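Local coordinates for vitamin B12-binding protein (Vibrio cholerae O395, PDB 5YSC), which binds vitamin B12 in the periplasm and probably delivers it to the membrane subunits of the BtuCDF ABC importer, at residues A30-Y35 / L247-P252; Q107-D112 / Q171-S176; E113-I118 / H136-R141; I167-G172 / G184-A189; S176-L181 / D256-V261. All blocks are in the same frame, centred on the assembly; numbering follows the deposited sequence.

Interaction 1: residues A30-Y35 / L247-P252; sequences ATEIAY and LNRPTP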
# COMPACT_ATOMS: atom_id res chain seq x y z
N ALA A 30 5.11 6.47 2.93
CA ALA A 30 5.31 7.56 3.87
C ALA A 30 5.80 8.82 3.17
O ALA A 30 5.48 9.95 3.60
CB ALA A 30 6.27 7.12 4.96
N THR A 31 6.55 8.66 2.08
CA THR A 31 6.98 9.78 1.29
C THR A 31 5.80 10.40 0.56
O THR A 31 5.67 11.63 0.54
CB THR A 31 8.07 9.30 0.33
OG1 THR A 31 9.17 8.83 1.10
CG2 THR A 31 8.50 10.41 -0.62
N GLU A 32 4.92 9.58 0.02
CA GLU A 32 3.74 10.15 -0.62
C GLU A 32 2.90 10.96 0.38
O GLU A 32 2.47 12.07 0.08
CB GLU A 32 2.89 9.06 -1.31
CG GLU A 32 3.64 8.34 -2.47
CD GLU A 32 2.76 7.62 -3.46
OE1 GLU A 32 1.69 8.16 -3.83
OE2 GLU A 32 3.17 6.52 -3.90
N ILE A 33 2.64 10.38 1.55
CA ILE A 33 1.79 11.06 2.53
C ILE A 33 2.46 12.32 3.04
O ILE A 33 1.78 13.32 3.33
CB ILE A 33 1.44 10.09 3.68
CG1 ILE A 33 0.47 9.01 3.17
CG2 ILE A 33 0.87 10.85 4.82
CD1 ILE A 33 -0.73 9.49 2.63
N ALA A 34 3.79 12.29 3.17
CA ALA A 34 4.53 13.48 3.60
C ALA A 34 4.32 14.63 2.62
O ALA A 34 4.02 15.76 3.04
CB ALA A 34 6.01 13.16 3.79
N TYR A 35 4.45 14.37 1.32
CA TYR A 35 4.20 15.44 0.35
C TYR A 35 2.75 15.91 0.40
O TYR A 35 2.50 17.13 0.38
CB TYR A 35 4.55 14.99 -1.07
CG TYR A 35 6.01 15.20 -1.42
CD1 TYR A 35 6.93 14.22 -1.13
CD2 TYR A 35 6.46 16.35 -2.06
CE1 TYR A 35 8.26 14.38 -1.43
CE2 TYR A 35 7.80 16.51 -2.37
CZ TYR A 35 8.70 15.51 -2.06
OH TYR A 35 10.07 15.64 -2.38
N LEU A 247 -1.81 0.42 -5.09
CA LEU A 247 -2.48 -0.58 -4.27
C LEU A 247 -1.71 -0.88 -3.01
O LEU A 247 -2.27 -0.87 -1.91
CB LEU A 247 -2.67 -1.84 -5.11
CG LEU A 247 -3.33 -2.98 -4.35
CD1 LEU A 247 -4.78 -2.69 -3.93
CD2 LEU A 247 -3.21 -4.21 -5.17
N ASN A 248 -0.42 -1.11 -3.15
CA ASN A 248 0.37 -1.67 -2.07
C ASN A 248 1.02 -0.61 -1.18
O ASN A 248 1.59 -0.97 -0.14
CB ASN A 248 1.40 -2.61 -2.66
CG ASN A 248 0.72 -3.84 -3.28
OD1 ASN A 248 -0.34 -4.24 -2.83
ND2 ASN A 248 1.33 -4.42 -4.28
N ARG A 249 0.91 0.66 -1.54
CA ARG A 249 1.25 1.79 -0.69
C ARG A 249 -0.01 2.50 -0.25
O ARG A 249 -0.78 2.94 -1.11
CB ARG A 249 2.13 2.81 -1.42
CG ARG A 249 3.30 2.31 -2.17
CD ARG A 249 3.90 3.41 -3.00
NE ARG A 249 4.91 2.91 -3.89
CZ ARG A 249 5.72 3.70 -4.58
NH1 ARG A 249 5.62 5.02 -4.44
NH2 ARG A 249 6.65 3.18 -5.37
N PRO A 250 -0.22 2.75 1.02
CA PRO A 250 -1.40 3.51 1.43
C PRO A 250 -1.20 5.02 1.34
O PRO A 250 -0.47 5.61 2.14
CB PRO A 250 -1.62 3.07 2.89
CG PRO A 250 -0.78 1.89 3.07
CD PRO A 250 0.36 1.99 2.14
N THR A 251 -1.79 5.62 0.28
CA THR A 251 -1.50 6.98 -0.13
C THR A 251 -2.77 7.55 -0.75
O THR A 251 -3.75 6.83 -0.94
CB THR A 251 -0.42 7.07 -1.21
OG1 THR A 251 -1.00 6.55 -2.41
CG2 THR A 251 0.78 6.19 -0.89
N PRO A 252 -2.78 8.82 -1.11
CA PRO A 252 -3.91 9.32 -1.92
C PRO A 252 -4.15 8.54 -3.19
O PRO A 252 -5.32 8.42 -3.60
CB PRO A 252 -3.48 10.76 -2.22
CG PRO A 252 -2.63 11.11 -0.97
CD PRO A 252 -1.83 9.89 -0.77
O HOH W 1 0.68 5.16 -4.09
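I33 of helix 28-36 and T251 of the loop after helix 244-248 mark the closest backbone approach, with 5.9 Å between I33 CA and T251 CA. E32 sends its side chain from the helix toward that loop. R249 NH1 donates to E32 OE2 at 2.9 Å in a salt bridge. The bond is bent, 139° at the hydrogen, and it meets the anti side of the carboxylate. The carboxylate and guanidinium planes stand 75° apart. E32 OE2 also has a salt bridge to R253 and accepts a hydrogen bond from water 1, whose oxygen lies 2.8 Å away. That water in turn accepts from T251 OG1. T251 CG2 packs on the E32 chain, 3.5 Å from E32 CD. CG1 of I33 lies anti to its carbonyl carbon (chi1 -70°), and its CD1 ends 3.6 Å from P252 CD. The acid is buried, and two arginines and a water probably keep it charged. R249 has a second acid in D51, bound through NH2, and R249 NE donates to cyanocobalamin. R249 is a first-shell residue of the B12 pocket, and E32 probably helps to position it from the second shell, in the cleft of this periplasmic binding protein.

Interaction 2: residues Q107-D112 / Q171-S176; sequences QTKTLD and QGHWPS
H173 O is gripped twice by S176: its OG donates at 2.7 Å and its backbone N at 2.8 Å. This double hold closes the turn in front of helix 176-181 and sets the backbone that carries W174. Across the contact, two waters bridge the backbones. Water 2 donates to T108 O and accepts from W174 N. Water 3 donates to both K109 O and G172 O, at 2.8 Å from each oxygen. The W174 side chain then reaches over to the 107-112 loop. Its CG is anti to the backbone N (chi1 -170°), which turns the indole toward that loop. K109 O lies at the indole edge, in the ring plane, 3.4 Å from W174 CE3. T108 O comes within 3.3 Å of W174 CB. Both segments are loops, one following strand 103-105 of the first parallel sheet and the other leading into helix 176-181. They meet where the two lobes of this periplasmic binding protein come together, and W174 belongs to the cyanocobalamin pocket. A cis peptide bond joins W174 to P175, and P175 CB lies over one face of the indole, offset toward the rim. The indole NE1 is held by L247 O. Farther along the ring, L111 CD2 meets W174 CH2 at the edge, 4.0 Å away. K109 bends at its outer torsions, and its NZ comes over one face of the H173 ring, 4.2 Å from H173 CD2.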
# COMPACT_ATOMS: atom_id res chain seq x y z
N GLN A 107 0.35 4.05 10.56
CA GLN A 107 -0.44 2.83 10.61
C GLN A 107 -1.08 2.60 9.24
O GLN A 107 -1.59 3.54 8.63
CB GLN A 107 -1.52 2.91 11.69
CG GLN A 107 -0.95 3.18 13.06
CD GLN A 107 -0.38 1.91 13.68
OE1 GLN A 107 0.56 1.30 13.12
NE2 GLN A 107 -0.96 1.50 14.81
N THR A 108 -1.06 1.35 8.79
CA THR A 108 -1.27 1.02 7.39
C THR A 108 -2.17 -0.20 7.19
O THR A 108 -1.85 -1.12 6.44
CB THR A 108 0.12 0.82 6.76
OG1 THR A 108 0.85 -0.14 7.53
CG2 THR A 108 0.92 2.14 6.74
N LYS A 109 -3.36 -0.16 7.80
CA LYS A 109 -4.30 -1.26 7.66
C LYS A 109 -5.63 -0.92 6.95
O LYS A 109 -6.14 -1.72 6.18
CB LYS A 109 -4.62 -1.88 9.02
CG LYS A 109 -5.44 -3.15 8.93
CD LYS A 109 -6.10 -3.48 10.25
CE LYS A 109 -5.74 -4.88 10.70
NZ LYS A 109 -4.40 -5.29 10.23
N THR A 110 -6.18 0.25 7.24
CA THR A 110 -7.47 0.66 6.73
C THR A 110 -7.33 1.84 5.78
O THR A 110 -6.33 2.56 5.78
CB THR A 110 -8.44 1.08 7.84
OG1 THR A 110 -8.05 2.35 8.34
CG2 THR A 110 -8.45 0.07 8.95
N LEU A 111 -8.41 2.08 5.01
CA LEU A 111 -8.45 3.22 4.09
C LEU A 111 -8.60 4.53 4.84
O LEU A 111 -7.98 5.53 4.48
CB LEU A 111 -9.59 3.05 3.09
CG LEU A 111 -9.32 1.99 2.03
CD1 LEU A 111 -10.62 1.54 1.44
CD2 LEU A 111 -8.34 2.52 0.93
N ASP A 112 -9.41 4.56 5.88
CA ASP A 112 -9.55 5.80 6.61
C ASP A 112 -8.24 6.21 7.28
O ASP A 112 -7.99 7.40 7.46
CB ASP A 112 -10.69 5.68 7.64
CG ASP A 112 -12.07 5.49 6.98
OD1 ASP A 112 -12.69 6.48 6.57
OD2 ASP A 112 -12.52 4.36 6.84
N GLN A 171 -4.96 -12.38 6.57
CA GLN A 171 -5.20 -11.81 7.89
C GLN A 171 -5.63 -10.36 7.88
O GLN A 171 -5.47 -9.65 8.89
CB GLN A 171 -3.96 -11.96 8.79
CG GLN A 171 -3.48 -13.37 8.93
CD GLN A 171 -2.35 -13.48 9.93
OE1 GLN A 171 -1.88 -12.48 10.47
NE2 GLN A 171 -1.90 -14.70 10.16
N GLY A 172 -6.22 -9.89 6.77
CA GLY A 172 -6.69 -8.53 6.72
C GLY A 172 -5.60 -7.50 6.53
O GLY A 172 -5.90 -6.31 6.56
N HIS A 173 -4.34 -7.91 6.43
CA HIS A 173 -3.24 -6.98 6.29
C HIS A 173 -3.29 -6.30 4.93
O HIS A 173 -3.90 -6.81 3.96
CB HIS A 173 -1.91 -7.69 6.47
CG HIS A 173 -1.64 -8.04 7.89
ND1 HIS A 173 -0.47 -7.71 8.54
CD2 HIS A 173 -2.42 -8.66 8.81
CE1 HIS A 173 -0.52 -8.13 9.79
NE2 HIS A 173 -1.69 -8.72 9.98
N TRP A 174 -2.60 -5.17 4.85
CA TRP A 174 -2.65 -4.35 3.66
C TRP A 174 -2.17 -5.12 2.43
O TRP A 174 -1.14 -5.79 2.47
CB TRP A 174 -1.80 -3.11 3.87
CG TRP A 174 -2.01 -2.14 2.78
CD1 TRP A 174 -1.25 -1.97 1.64
CD2 TRP A 174 -3.09 -1.22 2.69
NE1 TRP A 174 -1.82 -1.00 0.85
CE2 TRP A 174 -2.94 -0.51 1.49
CE3 TRP A 174 -4.19 -0.92 3.51
CZ2 TRP A 174 -3.85 0.47 1.09
CZ3 TRP A 174 -5.07 0.07 3.11
CH2 TRP A 174 -4.89 0.75 1.91
N PRO A 175 -2.85 -4.99 1.28
CA PRO A 175 -4.00 -4.15 0.91
C PRO A 175 -5.37 -4.83 0.99
O PRO A 175 -6.30 -4.47 0.22
CB PRO A 175 -3.67 -3.80 -0.52
CG PRO A 175 -3.04 -5.01 -1.05
CD PRO A 175 -2.18 -5.52 0.09
N SER A 176 -5.54 -5.73 1.95
CA SER A 176 -6.82 -6.45 2.06
C SER A 176 -8.03 -5.51 2.05
O SER A 176 -9.04 -5.78 1.38
CB SER A 176 -6.84 -7.31 3.33
OG SER A 176 -5.92 -8.38 3.21
O HOH W 2 -1.68 -4.06 7.44
O HOH W 3 -5.81 -4.14 4.82

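Interaction 3: residues E113-I118 / H136-R141; sequences EIADNI and HDFRQR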
# COMPACT_ATOMS: atom_id res chain seq x y z
N GLU A 113 -7.38 5.24 7.61
CA GLU A 113 -6.08 5.56 8.20
C GLU A 113 -5.20 6.42 7.28
O GLU A 113 -4.28 7.11 7.75
CB GLU A 113 -5.35 4.27 8.60
CG GLU A 113 -5.83 3.74 9.96
CD GLU A 113 -5.26 2.39 10.38
OE1 GLU A 113 -4.68 1.61 9.59
OE2 GLU A 113 -5.48 2.07 11.57
N ILE A 114 -5.41 6.34 5.97
CA ILE A 114 -4.60 7.17 5.07
C ILE A 114 -4.90 8.63 5.34
O ILE A 114 -4.00 9.46 5.46
CB ILE A 114 -4.85 6.80 3.59
CG1 ILE A 114 -4.43 5.34 3.35
CG2 ILE A 114 -4.09 7.73 2.67
CD1 ILE A 114 -4.82 4.78 2.01
N ALA A 115 -6.17 8.98 5.38
CA ALA A 115 -6.51 10.36 5.69
C ALA A 115 -6.04 10.73 7.09
O ALA A 115 -5.52 11.83 7.30
CB ALA A 115 -8.02 10.55 5.55
N ASP A 116 -6.18 9.81 8.05
CA ASP A 116 -5.71 10.06 9.41
C ASP A 116 -4.22 10.39 9.41
O ASP A 116 -3.77 11.30 10.11
CB ASP A 116 -5.96 8.85 10.33
CG ASP A 116 -7.43 8.49 10.52
OD1 ASP A 116 -8.34 9.32 10.30
OD2 ASP A 116 -7.64 7.33 10.92
N ASN A 117 -3.44 9.59 8.68
CA ASN A 117 -2.00 9.86 8.53
C ASN A 117 -1.73 11.27 8.01
O ASN A 117 -0.86 11.98 8.53
CB ASN A 117 -1.37 8.85 7.56
CG ASN A 117 -0.82 7.62 8.24
OD1 ASN A 117 0.34 7.61 8.68
ND2 ASN A 117 -1.57 6.55 8.19
N ILE A 118 -2.41 11.68 6.93
CA ILE A 118 -2.17 12.97 6.34
C ILE A 118 -2.52 14.07 7.32
O ILE A 118 -1.76 15.04 7.47
CB ILE A 118 -2.96 13.13 5.02
CG1 ILE A 118 -2.52 12.06 4.02
CG2 ILE A 118 -2.76 14.54 4.44
CD1 ILE A 118 -3.39 11.96 2.73
N HIS A 136 -9.08 16.18 3.77
CA HIS A 136 -10.48 16.45 3.54
C HIS A 136 -10.88 15.88 2.20
O HIS A 136 -11.88 15.19 2.09
CB HIS A 136 -10.76 17.95 3.58
CG HIS A 136 -12.12 18.32 3.06
ND1 HIS A 136 -13.24 18.36 3.86
CD2 HIS A 136 -12.53 18.64 1.81
CE1 HIS A 136 -14.28 18.70 3.13
NE2 HIS A 136 -13.88 18.88 1.88
N ASP A 137 -10.09 16.18 1.18
CA ASP A 137 -10.41 15.73 -0.18
C ASP A 137 -10.39 14.21 -0.24
O ASP A 137 -11.27 13.59 -0.86
CB ASP A 137 -9.42 16.32 -1.18
CG ASP A 137 -9.59 17.83 -1.38
OD1 ASP A 137 -10.66 18.35 -1.06
OD2 ASP A 137 -8.64 18.48 -1.85
N PHE A 138 -9.39 13.58 0.37
CA PHE A 138 -9.33 12.12 0.44
C PHE A 138 -10.60 11.55 1.05
O PHE A 138 -11.18 10.58 0.54
CB PHE A 138 -8.13 11.64 1.27
CG PHE A 138 -7.93 10.16 1.27
CD1 PHE A 138 -8.66 9.37 2.12
CD2 PHE A 138 -7.02 9.54 0.42
CE1 PHE A 138 -8.51 7.99 2.12
CE2 PHE A 138 -6.86 8.17 0.41
CZ PHE A 138 -7.62 7.39 1.25
N ARG A 139 -11.02 12.10 2.19
CA ARG A 139 -12.21 11.59 2.86
C ARG A 139 -13.44 11.70 1.98
O ARG A 139 -14.28 10.79 1.93
CB ARG A 139 -12.40 12.35 4.18
CG ARG A 139 -11.32 12.02 5.20
CD ARG A 139 -11.70 12.41 6.64
NE ARG A 139 -10.70 11.92 7.61
CZ ARG A 139 -9.79 12.67 8.23
NH1 ARG A 139 -9.74 13.98 8.04
NH2 ARG A 139 -8.95 12.10 9.08
N GLN A 140 -13.58 12.82 1.28
CA GLN A 140 -14.75 12.99 0.43
C GLN A 140 -14.72 12.02 -0.73
O GLN A 140 -15.72 11.34 -1.01
CB GLN A 140 -14.86 14.43 -0.07
CG GLN A 140 -16.17 14.66 -0.83
CD GLN A 140 -17.38 14.25 -0.01
OE1 GLN A 140 -18.29 13.55 -0.49
NE2 GLN A 140 -17.38 14.65 1.27
N ARG A 141 -13.57 11.86 -1.39
CA ARG A 141 -13.51 10.89 -2.49
C ARG A 141 -13.72 9.47 -1.98
O ARG A 141 -14.37 8.65 -2.64
CB ARG A 141 -12.17 11.00 -3.24
CG ARG A 141 -12.10 10.08 -4.44
CD ARG A 141 -10.83 10.27 -5.23
NE ARG A 141 -10.78 9.30 -6.34
CZ ARG A 141 -9.66 8.92 -6.97
NH1 ARG A 141 -8.47 9.39 -6.63
NH2 ARG A 141 -9.72 8.02 -7.93
O HOH W 4 -10.17 9.58 8.03
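This is antiparallel helix packing between helix 112-122 and the long helix 128-148 of the periplasmic binding protein fold, the long helix that spans the two lobes. The axes of the two segments pass 9.1 Å apart at 169°. A115 and F138 have the nearest CA atoms, and the small A115 side chain lets the helices come close. CG of F138 is anti to its backbone N (chi1 -175°), which carries the ring across to the other helix. There I114 CG2 lies 3.6 Å from F138 CE2, and A115 CB lies 3.7 Å from F138 CD1. The same A115 CB sits over one face of the R139 guanidinium, off toward its rim. I114 continues inward to I33 and W174, while the polar pair lies on the more exposed side. R139 NH2 also has a salt bridge to E119, so the arginine ties two acids of helix 112-122. Its other acid is D116: R139 NH2 donates at 3.1 Å to the anti lone pair of D116 OD1, which lies in the guanidinium plane.

Interaction 4: residues I167-G172 / G184-A189; sequences ITLAQG and GVNIFA
The amide of N186 and the ring of F188 are the flat groups that face segment 167-172. In the plane of the amide, N186 ND2 donates to L169 O at 2.9 Å, almost straight at 168°. It meets that oxygen from above the carbonyl plane and not on a lone pair. L169 CD2 packs beside the amide, 3.7 Å from N186 ND2. The F188 ring has water 5 at its edge, in plane, and T168 CG2 approaches it obliquely, 3.9 Å from F188 CD2. Water 5 donates to T168 OG1 and to N186 OD1. T168 OG1 is also bonded to Y159 O.

N186 CG is anti to the backbone N (chi1 177°), which aims the amide at L169. Its OD1 accepts from F188 N, 3.0 Å away, and closes an Asx turn within the type I turn from N186 to A189. Beyond the turn, Q171 N donates to A189 O at 2.9 Å, in the carbonyl plane on a lone pair. Water 6 accepts from both G172 N and N186 ND2. One asparagine thus shapes its own turn with OD1 and holds the facing chain with ND2. These directional bonds and waters probably fix the loop that leads toward the B12 cleft against the end of edge strand 184-186.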
# COMPACT_ATOMS: atom_id res chain seq x y z
N ILE A 167 3.70 -15.28 -3.53
CA ILE A 167 3.38 -14.66 -2.25
C ILE A 167 2.06 -13.93 -2.40
O ILE A 167 1.80 -13.28 -3.42
CB ILE A 167 4.47 -13.66 -1.80
CG1 ILE A 167 5.86 -14.29 -1.85
CG2 ILE A 167 4.19 -13.14 -0.41
CD1 ILE A 167 6.01 -15.44 -0.95
N THR A 168 1.22 -14.05 -1.38
CA THR A 168 -0.08 -13.40 -1.38
C THR A 168 -0.24 -12.73 -0.03
O THR A 168 0.72 -12.58 0.74
CB THR A 168 -1.20 -14.42 -1.71
OG1 THR A 168 -2.44 -13.74 -1.93
CG2 THR A 168 -1.42 -15.43 -0.58
N LEU A 169 -1.46 -12.31 0.26
CA LEU A 169 -1.80 -11.57 1.46
C LEU A 169 -2.82 -12.36 2.26
O LEU A 169 -3.50 -13.24 1.73
CB LEU A 169 -2.36 -10.18 1.14
CG LEU A 169 -3.81 -10.00 0.66
CD1 LEU A 169 -4.10 -8.51 0.47
CD2 LEU A 169 -4.07 -10.77 -0.62
N ALA A 170 -2.97 -11.98 3.53
CA ALA A 170 -3.82 -12.71 4.47
C ALA A 170 -4.08 -11.88 5.72
O ALA A 170 -3.52 -10.79 5.90
CB ALA A 170 -3.17 -14.05 4.84
N GLN A 171 -4.96 -12.38 6.57
CA GLN A 171 -5.20 -11.81 7.89
C GLN A 171 -5.63 -10.36 7.88
O GLN A 171 -5.47 -9.65 8.89
CB GLN A 171 -3.96 -11.96 8.79
CG GLN A 171 -3.48 -13.37 8.93
CD GLN A 171 -2.35 -13.48 9.93
OE1 GLN A 171 -1.88 -12.48 10.47
NE2 GLN A 171 -1.90 -14.70 10.16
N GLY A 172 -6.22 -9.89 6.77
CA GLY A 172 -6.69 -8.53 6.72
C GLY A 172 -5.60 -7.50 6.53
O GLY A 172 -5.90 -6.31 6.56
N GLY A 184 -14.91 -7.62 -1.98
CA GLY A 184 -13.95 -8.67 -2.29
C GLY A 184 -13.64 -9.52 -1.07
O GLY A 184 -13.47 -9.01 0.03
N VAL A 185 -13.53 -10.83 -1.29
CA VAL A 185 -13.23 -11.81 -0.25
C VAL A 185 -11.95 -12.53 -0.65
O VAL A 185 -11.90 -13.19 -1.69
CB VAL A 185 -14.39 -12.79 -0.03
CG1 VAL A 185 -14.02 -13.88 1.00
CG2 VAL A 185 -15.62 -12.02 0.42
N ASN A 186 -10.90 -12.34 0.15
CA ASN A 186 -9.60 -12.96 -0.08
C ASN A 186 -9.66 -14.45 0.18
O ASN A 186 -10.02 -14.86 1.28
CB ASN A 186 -8.57 -12.29 0.83
CG ASN A 186 -7.21 -12.90 0.73
OD1 ASN A 186 -6.89 -13.61 -0.22
ND2 ASN A 186 -6.37 -12.60 1.70
N ILE A 187 -9.26 -15.27 -0.81
CA ILE A 187 -9.33 -16.73 -0.65
C ILE A 187 -8.33 -17.22 0.38
O ILE A 187 -8.47 -18.34 0.91
CB ILE A 187 -9.08 -17.48 -1.98
CG1 ILE A 187 -7.73 -17.09 -2.62
CG2 ILE A 187 -10.23 -17.26 -2.96
CD1 ILE A 187 -7.27 -18.05 -3.75
N PHE A 188 -7.29 -16.45 0.67
CA PHE A 188 -6.28 -16.85 1.63
C PHE A 188 -6.37 -16.06 2.93
O PHE A 188 -5.41 -15.99 3.69
CB PHE A 188 -4.90 -16.72 0.99
CG PHE A 188 -4.59 -17.82 0.01
CD1 PHE A 188 -4.33 -19.11 0.46
CD2 PHE A 188 -4.54 -17.58 -1.36
CE1 PHE A 188 -4.04 -20.15 -0.43
CE2 PHE A 188 -4.25 -18.60 -2.26
CZ PHE A 188 -3.99 -19.89 -1.81
N ALA A 189 -7.54 -15.50 3.22
CA ALA A 189 -7.69 -14.64 4.38
C ALA A 189 -7.25 -15.36 5.64
O ALA A 189 -6.54 -14.79 6.48
CB ALA A 189 -9.14 -14.20 4.51
O HOH W 5 -5.03 -13.77 -2.32
O HOH W 6 -7.15 -10.76 4.02

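Interaction 5: residues S176-L181 / D256-V261; sequences SEVFSL and DAVEQV
V178 and V261 press together where helix 176-181 crosses helix 254-267, with V178 CG1 4.1 Å from V261 CG2. V178 is the main bump of its helix. Its CG1 is anti to the backbone N (chi1 173°) and enters a hollow bounded by A257, V258 and V261. On the way in it also meets V258 CG2, at 4.1 Å. V178 CG1 also lies 4.2 Å from A257 O. In return, V261 projects toward helix 176-181 and fits against both V178 and F179. The closest touch is there, with V261 CG1 3.6 Å from F179 CD1. L181 adds a further touch, its CD1 4.2 Å from V258 CG1. The segment axes pass 9.2 Å apart and cross at -51°. L247 of helix 244-248 adds to the packing on V178, and the F179 ring stacks on Y157. The result is an apolar helix-to-helix interface in the core of the C-terminal lobe of a periplasmic binding protein, beside the parallel sheet that holds strand 155-159.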
# COMPACT_ATOMS: atom_id res chain seq x y z
N SER A 176 -5.54 -5.73 1.95
CA SER A 176 -6.82 -6.45 2.06
C SER A 176 -8.03 -5.51 2.05
O SER A 176 -9.04 -5.78 1.38
CB SER A 176 -6.84 -7.31 3.33
OG SER A 176 -5.92 -8.38 3.21
N GLU A 177 -7.94 -4.42 2.79
CA GLU A 177 -9.05 -3.49 2.95
C GLU A 177 -9.47 -2.82 1.64
O GLU A 177 -10.62 -2.42 1.49
CB GLU A 177 -8.60 -2.43 3.95
CG GLU A 177 -9.67 -1.73 4.62
CD GLU A 177 -10.05 -2.41 5.88
OE1 GLU A 177 -10.14 -3.65 5.85
OE2 GLU A 177 -10.20 -1.71 6.90
N VAL A 178 -8.55 -2.65 0.70
CA VAL A 178 -8.95 -2.11 -0.60
C VAL A 178 -9.99 -3.00 -1.26
O VAL A 178 -11.02 -2.53 -1.77
CB VAL A 178 -7.71 -1.96 -1.51
CG1 VAL A 178 -8.15 -1.57 -2.89
CG2 VAL A 178 -6.74 -0.93 -0.89
N PHE A 179 -9.70 -4.32 -1.30
CA PHE A 179 -10.60 -5.29 -1.90
C PHE A 179 -11.92 -5.35 -1.13
O PHE A 179 -13.00 -5.40 -1.74
CB PHE A 179 -9.92 -6.66 -1.96
CG PHE A 179 -8.68 -6.67 -2.80
CD1 PHE A 179 -8.77 -6.89 -4.17
CD2 PHE A 179 -7.43 -6.44 -2.23
CE1 PHE A 179 -7.63 -6.90 -4.97
CE2 PHE A 179 -6.30 -6.47 -3.02
CZ PHE A 179 -6.41 -6.67 -4.42
N SER A 180 -11.86 -5.30 0.20
CA SER A 180 -13.07 -5.49 1.01
C SER A 180 -14.11 -4.40 0.78
O SER A 180 -15.31 -4.67 0.87
CB SER A 180 -12.71 -5.57 2.50
OG SER A 180 -11.78 -6.59 2.72
N LEU A 181 -13.68 -3.16 0.49
CA LEU A 181 -14.63 -2.11 0.19
C LEU A 181 -15.59 -2.54 -0.93
O LEU A 181 -16.79 -2.20 -0.89
CB LEU A 181 -13.88 -0.83 -0.19
CG LEU A 181 -14.65 0.46 -0.42
CD1 LEU A 181 -13.76 1.67 -0.20
CD2 LEU A 181 -15.28 0.52 -1.82
N ASP A 256 -7.18 5.59 -6.52
CA ASP A 256 -7.18 5.02 -7.87
C ASP A 256 -7.11 3.49 -7.84
O ASP A 256 -7.71 2.82 -8.68
CB ASP A 256 -6.02 5.57 -8.71
CG ASP A 256 -6.26 7.01 -9.20
OD1 ASP A 256 -7.43 7.39 -9.40
OD2 ASP A 256 -5.31 7.77 -9.34
N ALA A 257 -6.40 2.91 -6.89
CA ALA A 257 -6.49 1.46 -6.74
C ALA A 257 -7.90 1.02 -6.37
O ALA A 257 -8.35 -0.04 -6.83
CB ALA A 257 -5.52 0.96 -5.69
N VAL A 258 -8.57 1.74 -5.47
CA VAL A 258 -9.97 1.44 -5.17
C VAL A 258 -10.79 1.43 -6.44
O VAL A 258 -11.53 0.49 -6.72
CB VAL A 258 -10.53 2.41 -4.13
CG1 VAL A 258 -12.04 2.27 -4.03
CG2 VAL A 258 -9.88 2.12 -2.77
N GLU A 259 -10.68 2.47 -7.24
CA GLU A 259 -11.42 2.49 -8.51
C GLU A 259 -11.07 1.28 -9.38
O GLU A 259 -11.95 0.64 -9.98
CB GLU A 259 -11.15 3.84 -9.21
CG GLU A 259 -12.29 4.43 -9.93
CD GLU A 259 -11.99 5.82 -10.45
OE1 GLU A 259 -11.90 6.78 -9.63
OE2 GLU A 259 -11.86 5.95 -11.70
N GLN A 260 -9.78 0.96 -9.51
CA GLN A 260 -9.35 -0.11 -10.41
C GLN A 260 -9.88 -1.45 -9.93
O GLN A 260 -10.47 -2.22 -10.70
CB GLN A 260 -7.82 -0.14 -10.51
CG GLN A 260 -7.29 -1.14 -11.53
CD GLN A 260 -5.80 -1.17 -11.62
OE1 GLN A 260 -5.09 -1.21 -10.62
NE2 GLN A 260 -5.30 -1.18 -12.85
N VAL A 261 -9.66 -1.73 -8.64
CA VAL A 261 -10.12 -2.98 -8.05
C VAL A 261 -11.63 -3.11 -8.15
O VAL A 261 -12.15 -4.14 -8.59
CB VAL A 261 -9.66 -3.08 -6.58
CG1 VAL A 261 -10.42 -4.20 -5.82
CG2 VAL A 261 -8.20 -3.33 -6.59

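How the interactions relate
Interactions 1, 3 and 5 are buried; 3 and 5 join two helices, and 1 joins a helix to a loop. Interactions 2 and 4 are partly buried and join loops, with waters in both; 4 adds direct hydrogen bonds and 2 the packing of W174. Interaction 1 alone combines a buried salt bridge with the ligand pocket. Interaction 3 keeps its charges on the exposed side, and interaction 5 is apolar. I114 links interactions 1 and 3 by packing on P250 and T251. L247 of interaction 1 touches interactions 2 and 5. R141 of interaction 3 forms salt bridges with D256 and E259 of interaction 5. Interactions 2 and 4 share Q171 and G172, and 2 and 5 share S176.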